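Local atomic coordinates of extracellular solute-binding protein family 1 (PDB entry 4R2F), a protein that probably captures sugars outside the membrane for a bacterial ABC transporter and binds laminaribiose. Residues A[227-232]-A[423-428]; A[118-123]-A[127-132]. All blocks are in the same frame, centred on the assembly; numbering follows the deposited sequence.

Contact 1. Residues A[227-232]-A[423-428]; sequences LDVLND and TGLKSV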
loop_
_atom_site.group_PDB
_atom_site.type_symbol
_atom_site.label_atom_id
_atom_site.label_comp_id
_atom_site.label_asym_id
_atom_site.label_seq_id
_atom_site.Cartn_x
_atom_site.Cartn_y
_atom_site.Cartn_z
ATOM N N LEU A 227 2.442 12.934 17.235
ATOM C CA LEU A 227 2.678 13.660 15.987
ATOM C C LEU A 227 3.977 14.424 16.018
ATOM O O LEU A 227 4.298 15.088 16.994
ATOM C CB LEU A 227 1.526 14.607 15.679
ATOM C CG LEU A 227 0.237 13.962 15.178
ATOM C CD1 LEU A 227 -0.894 14.975 15.128
ATOM C CD2 LEU A 227 0.437 13.333 13.795
ATOM N N ASP A 228 4.742 14.307 14.942
ATOM C CA ASP A 228 5.998 15.025 14.800
ATOM C C ASP A 228 6.200 15.465 13.326
ATOM O O ASP A 228 7.272 15.267 12.738
ATOM C CB ASP A 228 7.152 14.133 15.263
ATOM C CG ASP A 228 8.477 14.880 15.387
ATOM O OD1 ASP A 228 8.460 16.116 15.589
ATOM O OD2 ASP A 228 9.538 14.225 15.264
ATOM N N VAL A 229 5.175 16.088 12.761
ATOM C CA VAL A 229 5.139 16.381 11.320
ATOM C C VAL A 229 6.207 17.379 10.868
ATOM O O VAL A 229 6.827 17.212 9.819
ATOM C CB VAL A 229 3.744 16.863 10.923
ATOM C CG1 VAL A 229 3.707 17.249 9.440
ATOM C CG2 VAL A 229 2.748 15.760 11.221
ATOM N N LEU A 230 6.465 18.385 11.690
ATOM C CA LEU A 230 7.415 19.431 11.334
ATOM C C LEU A 230 8.855 19.098 11.698
ATOM O O LEU A 230 9.719 19.962 11.679
ATOM C CB LEU A 230 6.978 20.761 11.965
ATOM C CG LEU A 230 5.899 21.438 11.122
ATOM C CD1 LEU A 230 4.940 22.271 11.968
ATOM C CD2 LEU A 230 6.617 22.275 10.064
ATOM N N ASN A 231 9.130 17.844 12.025
ATOM C CA ASN A 231 10.518 17.398 12.203
ATOM C C ASN A 231 11.403 17.812 11.007
ATOM O O ASN A 231 10.987 17.732 9.848
ATOM C CB ASN A 231 10.508 15.874 12.475
ATOM C CG ASN A 231 11.722 15.171 11.945
ATOM O OD1 ASN A 231 11.801 14.873 10.764
ATOM N ND2 ASN A 231 12.681 14.896 12.819
ATOM N N ASP A 232 12.617 18.265 11.292
ATOM C CA ASP A 232 13.565 18.677 10.236
ATOM C C ASP A 232 13.885 17.652 9.150
ATOM O O ASP A 232 14.307 18.037 8.060
ATOM C CB ASP A 232 14.916 19.064 10.827
ATOM C CG ASP A 232 14.878 20.358 11.655
ATOM O OD1 ASP A 232 13.819 20.795 12.175
ATOM O OD2 ASP A 232 15.965 20.935 11.811
ATOM N N THR A 423 -1.752 20.587 10.923
ATOM C CA THR A 423 -2.998 21.150 11.351
ATOM C C THR A 423 -4.181 20.312 10.930
ATOM O O THR A 423 -5.109 20.132 11.715
ATOM C CB THR A 423 -3.111 22.602 10.827
ATOM O OG1 THR A 423 -2.060 23.366 11.434
ATOM C CG2 THR A 423 -4.457 23.208 11.150
ATOM N N GLY A 424 -4.178 19.796 9.705
ATOM C CA GLY A 424 -5.320 18.973 9.242
ATOM C C GLY A 424 -5.440 17.650 10.027
ATOM O O GLY A 424 -6.532 17.182 10.364
ATOM N N LEU A 425 -4.288 17.062 10.310
ATOM C CA LEU A 425 -4.226 15.835 11.089
ATOM C C LEU A 425 -4.719 16.066 12.520
ATOM O O LEU A 425 -5.418 15.227 13.042
ATOM C CB LEU A 425 -2.799 15.283 11.106
ATOM C CG LEU A 425 -2.294 14.689 9.782
ATOM C CD1 LEU A 425 -0.810 14.350 9.893
ATOM C CD2 LEU A 425 -3.117 13.459 9.388
ATOM N N LYS A 426 -4.394 17.207 13.133
ATOM C CA LYS A 426 -4.891 17.503 14.489
ATOM C C LYS A 426 -6.391 17.658 14.531
ATOM O O LYS A 426 -7.002 17.298 15.523
ATOM C CB LYS A 426 -4.172 18.700 15.116
ATOM C CG LYS A 426 -2.774 18.301 15.545
ATOM C CD LYS A 426 -1.849 19.449 15.881
ATOM C CE LYS A 426 -0.457 18.885 16.103
ATOM N NZ LYS A 426 0.583 19.938 16.145
ATOM N N SER A 427 -6.996 18.118 13.440
ATOM C CA SER A 427 -8.426 18.238 13.390
ATOM C C SER A 427 -9.125 16.895 13.449
ATOM O O SER A 427 -10.281 16.844 13.843
ATOM C CB SER A 427 -8.849 18.957 12.128
ATOM O OG SER A 427 -8.091 20.132 11.992
ATOM N N VAL A 428 -8.459 15.808 13.032
ATOM C CA VAL A 428 -9.154 14.500 12.873
ATOM C C VAL A 428 -8.618 13.357 13.744
ATOM O O VAL A 428 -9.370 12.510 14.208
ATOM C CB VAL A 428 -9.202 14.030 11.386
ATOM C CG1 VAL A 428 -10.062 14.970 10.545
ATOM C CG2 VAL A 428 -7.807 13.920 10.798
#
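L227 meets the helix with both ends of its fork. CD1 lies against the aliphatic part of K426, 3.8 Å from K426 CG and 4.1 Å from K426 CE, while the other methyl, CD2, faces L425 CD1 at 4.2 Å. The leucine and the lysine point opposite ways as they pass, so CD1 rides along the lysine's methylenes. K426 stays extended beyond CG, which carries NZ past the leucine; there it forms a salt bridge with D422, one turn earlier on the same helix. In L227 the branch stands opposite the carbonyl carbon and beside the backbone N (chi1 -74°), and the CB itself points at the helix, which brings both methyls up to it.

This is where the loop leading into helix 232-246 lies against the closing helix, 414-428, of what is probably the two-lobed fold of solute-binding proteins. The loop bends through a type I turn from D228 to N231, and N231 then serves as N-cap of helix 232-246, its OD1 accepting from the backbone N of N234.

L425 is the buried member on the helix. Its CD1 touches two residues of the loop, L227 as described and V229, whose CG2 comes obliquely to 4.1 Å from L425 CD1. V229 points its CG1 anti to the backbone N (chi1 177°), which leaves CG2 beside the N to reach the leucine; the same valine also rests on L418 and F421 of the helix. V220, F221 and L429 add further apolar contacts to L227.

Contact 2. Residues A[118-123]-A[127-132]; sequences KVIEKL and GQFDDF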
loop_
_atom_site.group_PDB
_atom_site.type_symbol
_atom_site.label_atom_id
_atom_site.label_comp_id
_atom_site.label_asym_id
_atom_site.label_seq_id
_atom_site.Cartn_x
_atom_site.Cartn_y
_atom_site.Cartn_z
ATOM N N LYS A 118 -11.790 -16.394 16.797
ATOM C CA LYS A 118 -12.259 -17.725 16.411
ATOM C C LYS A 118 -11.657 -18.170 15.079
ATOM O O LYS A 118 -11.407 -19.352 14.881
ATOM C CB LYS A 118 -13.802 -17.779 16.362
ATOM C CG LYS A 118 -14.508 -17.779 17.720
ATOM C CD LYS A 118 -14.644 -19.164 18.362
ATOM C CE LYS A 118 -15.476 -20.147 17.538
ATOM N NZ LYS A 118 -14.656 -21.078 16.700
ATOM N N VAL A 119 -11.460 -17.233 14.153
ATOM C CA VAL A 119 -10.759 -17.537 12.893
ATOM C C VAL A 119 -9.346 -17.993 13.187
ATOM O O VAL A 119 -8.901 -19.012 12.673
ATOM C CB VAL A 119 -10.730 -16.308 11.942
ATOM C CG1 VAL A 119 -9.753 -16.520 10.786
ATOM C CG2 VAL A 119 -12.141 -16.024 11.431
ATOM N N ILE A 120 -8.657 -17.257 14.053
ATOM C CA ILE A 120 -7.310 -17.622 14.454
ATOM C C ILE A 120 -7.267 -19.052 15.030
ATOM O O ILE A 120 -6.381 -19.817 14.689
ATOM C CB ILE A 120 -6.740 -16.651 15.498
ATOM C CG1 ILE A 120 -6.545 -15.233 14.923
ATOM C CG2 ILE A 120 -5.412 -17.173 16.041
ATOM C CD1 ILE A 120 -5.591 -15.133 13.773
ATOM N N GLU A 121 -8.207 -19.384 15.909
ATOM C CA GLU A 121 -8.332 -20.754 16.459
ATOM C C GLU A 121 -8.511 -21.781 15.361
ATOM O O GLU A 121 -7.859 -22.815 15.386
ATOM C CB GLU A 121 -9.546 -20.900 17.383
ATOM C CG GLU A 121 -9.493 -20.192 18.727
ATOM C CD GLU A 121 -10.860 -20.185 19.426
ATOM O OE1 GLU A 121 -11.586 -21.205 19.347
ATOM O OE2 GLU A 121 -11.225 -19.161 20.056
ATOM N N LYS A 122 -9.418 -21.515 14.414
ATOM C CA LYS A 122 -9.646 -22.427 13.325
ATOM C C LYS A 122 -8.385 -22.596 12.472
ATOM O O LYS A 122 -8.108 -23.694 11.999
ATOM C CB LYS A 122 -10.844 -22.014 12.462
ATOM C CG LYS A 122 -12.204 -22.093 13.161
ATOM C CD LYS A 122 -13.271 -21.400 12.301
ATOM C CE LYS A 122 -14.682 -21.781 12.689
ATOM N NZ LYS A 122 -14.965 -23.173 12.262
ATOM N N LEU A 123 -7.613 -21.531 12.285
ATOM C CA LEU A 123 -6.377 -21.628 11.508
ATOM C C LEU A 123 -5.307 -22.432 12.265
ATOM O O LEU A 123 -4.512 -23.139 11.661
ATOM C CB LEU A 123 -5.828 -20.245 11.177
ATOM C CG LEU A 123 -6.712 -19.381 10.293
ATOM C CD1 LEU A 123 -6.131 -17.970 10.205
ATOM C CD2 LEU A 123 -6.917 -19.999 8.919
ATOM N N GLY A 127 -4.008 -25.915 10.615
ATOM C CA GLY A 127 -2.579 -25.912 10.296
ATOM C C GLY A 127 -2.086 -24.655 9.601
ATOM O O GLY A 127 -0.883 -24.399 9.587
ATOM N N GLN A 128 -2.985 -23.850 9.034
ATOM C CA GLN A 128 -2.538 -22.663 8.306
ATOM C C GLN A 128 -1.799 -21.649 9.166
ATOM O O GLN A 128 -0.912 -20.983 8.670
ATOM C CB GLN A 128 -3.676 -21.973 7.527
ATOM C CG GLN A 128 -3.238 -21.738 6.100
ATOM C CD GLN A 128 -4.106 -20.802 5.295
ATOM O OE1 GLN A 128 -3.645 -20.246 4.287
ATOM N NE2 GLN A 128 -5.348 -20.639 5.694
ATOM N N PHE A 129 -2.132 -21.555 10.448
ATOM C CA PHE A 129 -1.542 -20.547 11.317
ATOM C C PHE A 129 -0.011 -20.634 11.405
ATOM O O PHE A 129 0.699 -19.617 11.296
ATOM C CB PHE A 129 -2.163 -20.629 12.714
ATOM C CG PHE A 129 -1.749 -19.511 13.606
ATOM C CD1 PHE A 129 -2.355 -18.269 13.504
ATOM C CD2 PHE A 129 -0.720 -19.682 14.532
ATOM C CE1 PHE A 129 -1.957 -17.218 14.312
ATOM C CE2 PHE A 129 -0.321 -18.633 15.342
ATOM C CZ PHE A 129 -0.941 -17.402 15.240
ATOM N N ASP A 130 0.488 -21.854 11.568
ATOM C CA ASP A 130 1.914 -22.141 11.541
ATOM C C ASP A 130 2.597 -21.704 10.247
ATOM O O ASP A 130 3.811 -21.562 10.237
ATOM C CB ASP A 130 2.151 -23.640 11.722
ATOM C CG ASP A 130 3.608 -23.981 11.800
ATOM O OD1 ASP A 130 4.245 -23.574 12.792
ATOM O OD2 ASP A 130 4.118 -24.630 10.872
ATOM N N ASP A 131 1.851 -21.512 9.156
ATOM C CA ASP A 131 2.437 -21.064 7.867
ATOM C C ASP A 131 2.569 -19.517 7.765
ATOM O O ASP A 131 3.197 -19.009 6.848
ATOM C CB ASP A 131 1.604 -21.622 6.708
ATOM C CG ASP A 131 2.276 -21.477 5.344
ATOM O OD1 ASP A 131 3.515 -21.590 5.232
ATOM O OD2 ASP A 131 1.539 -21.258 4.359
ATOM N N PHE A 132 2.005 -18.768 8.708
ATOM C CA PHE A 132 2.124 -17.303 8.659
ATOM C C PHE A 132 3.598 -16.964 8.769
ATOM O O PHE A 132 4.321 -17.649 9.457
ATOM C CB PHE A 132 1.398 -16.604 9.810
ATOM C CG PHE A 132 -0.057 -16.347 9.551
ATOM C CD1 PHE A 132 -0.458 -15.565 8.473
ATOM C CD2 PHE A 132 -1.035 -16.871 10.405
ATOM C CE1 PHE A 132 -1.813 -15.327 8.229
ATOM C CE2 PHE A 132 -2.378 -16.626 10.176
ATOM C CZ PHE A 132 -2.765 -15.855 9.084
#
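The F129 and F132 rings both look back to helix 117-126, each receiving an aliphatic group. I120 CG2 approaches the F129 ring obliquely, 3.9 Å from F129 CE1, and L123 CD1 comes to the edge of the F132 ring, near its plane, 4.0 Å from F132 CE2. F129 CD1 also sits at that ring's edge, in its plane, and F351 stacks on F132; the F129 ring has K124 as a cation-pi partner.

The motif is a helix C-terminus ended by a glycine: G127 is the first residue to leave helical angles, with phi at 103°, where a side chain would jam against the preceding carbonyl oxygen. The chain then turns back across the last turns of the helix, and L123 sits in the fold of that return. Its CB packs on F129 CB at 4.0 Å, its CD2 lies 4.0 Å from Q128 CB, and L333 of helix 322-335 packs on both L123 and Q128. With an alanine here, CD1 and CD2 are gone, which would probably open a gap between the F132 edge, the aliphatic part of Q128 and L333.

F129 carries its ring anti to the backbone N (chi1 -172°), which swings it over to I120. The backbone seals the return at a single oxygen. L123 O accepts a weak bond from G127 N; Q128 N is also near, but badly angled, and is bonded to N126 OD1 instead. The straight bond is F129 N to L123 O, 3.1 Å long with 167° at the hydrogen, its donor standing above the carbonyl plane.

In the fold
Contact 1 and contact 2 lie far apart, with centres 38 Å from each other and nearest atoms about 28 Å apart, and they share no residue. Each is peripheral: the centre of contact 1 is about 21 Å from the centre of the chain and that of contact 2 about 24 Å. They probably belong to different lobes of the solute-binding fold. One joins segments 191 residues apart in sequence, the other is a local turn-back at the end of one helix. As for the ligand, the side chain of L425 in contact 1 is about 12 Å from a bound beta-D-glucopyranose (BGC), one of the two sugar units of laminaribiose.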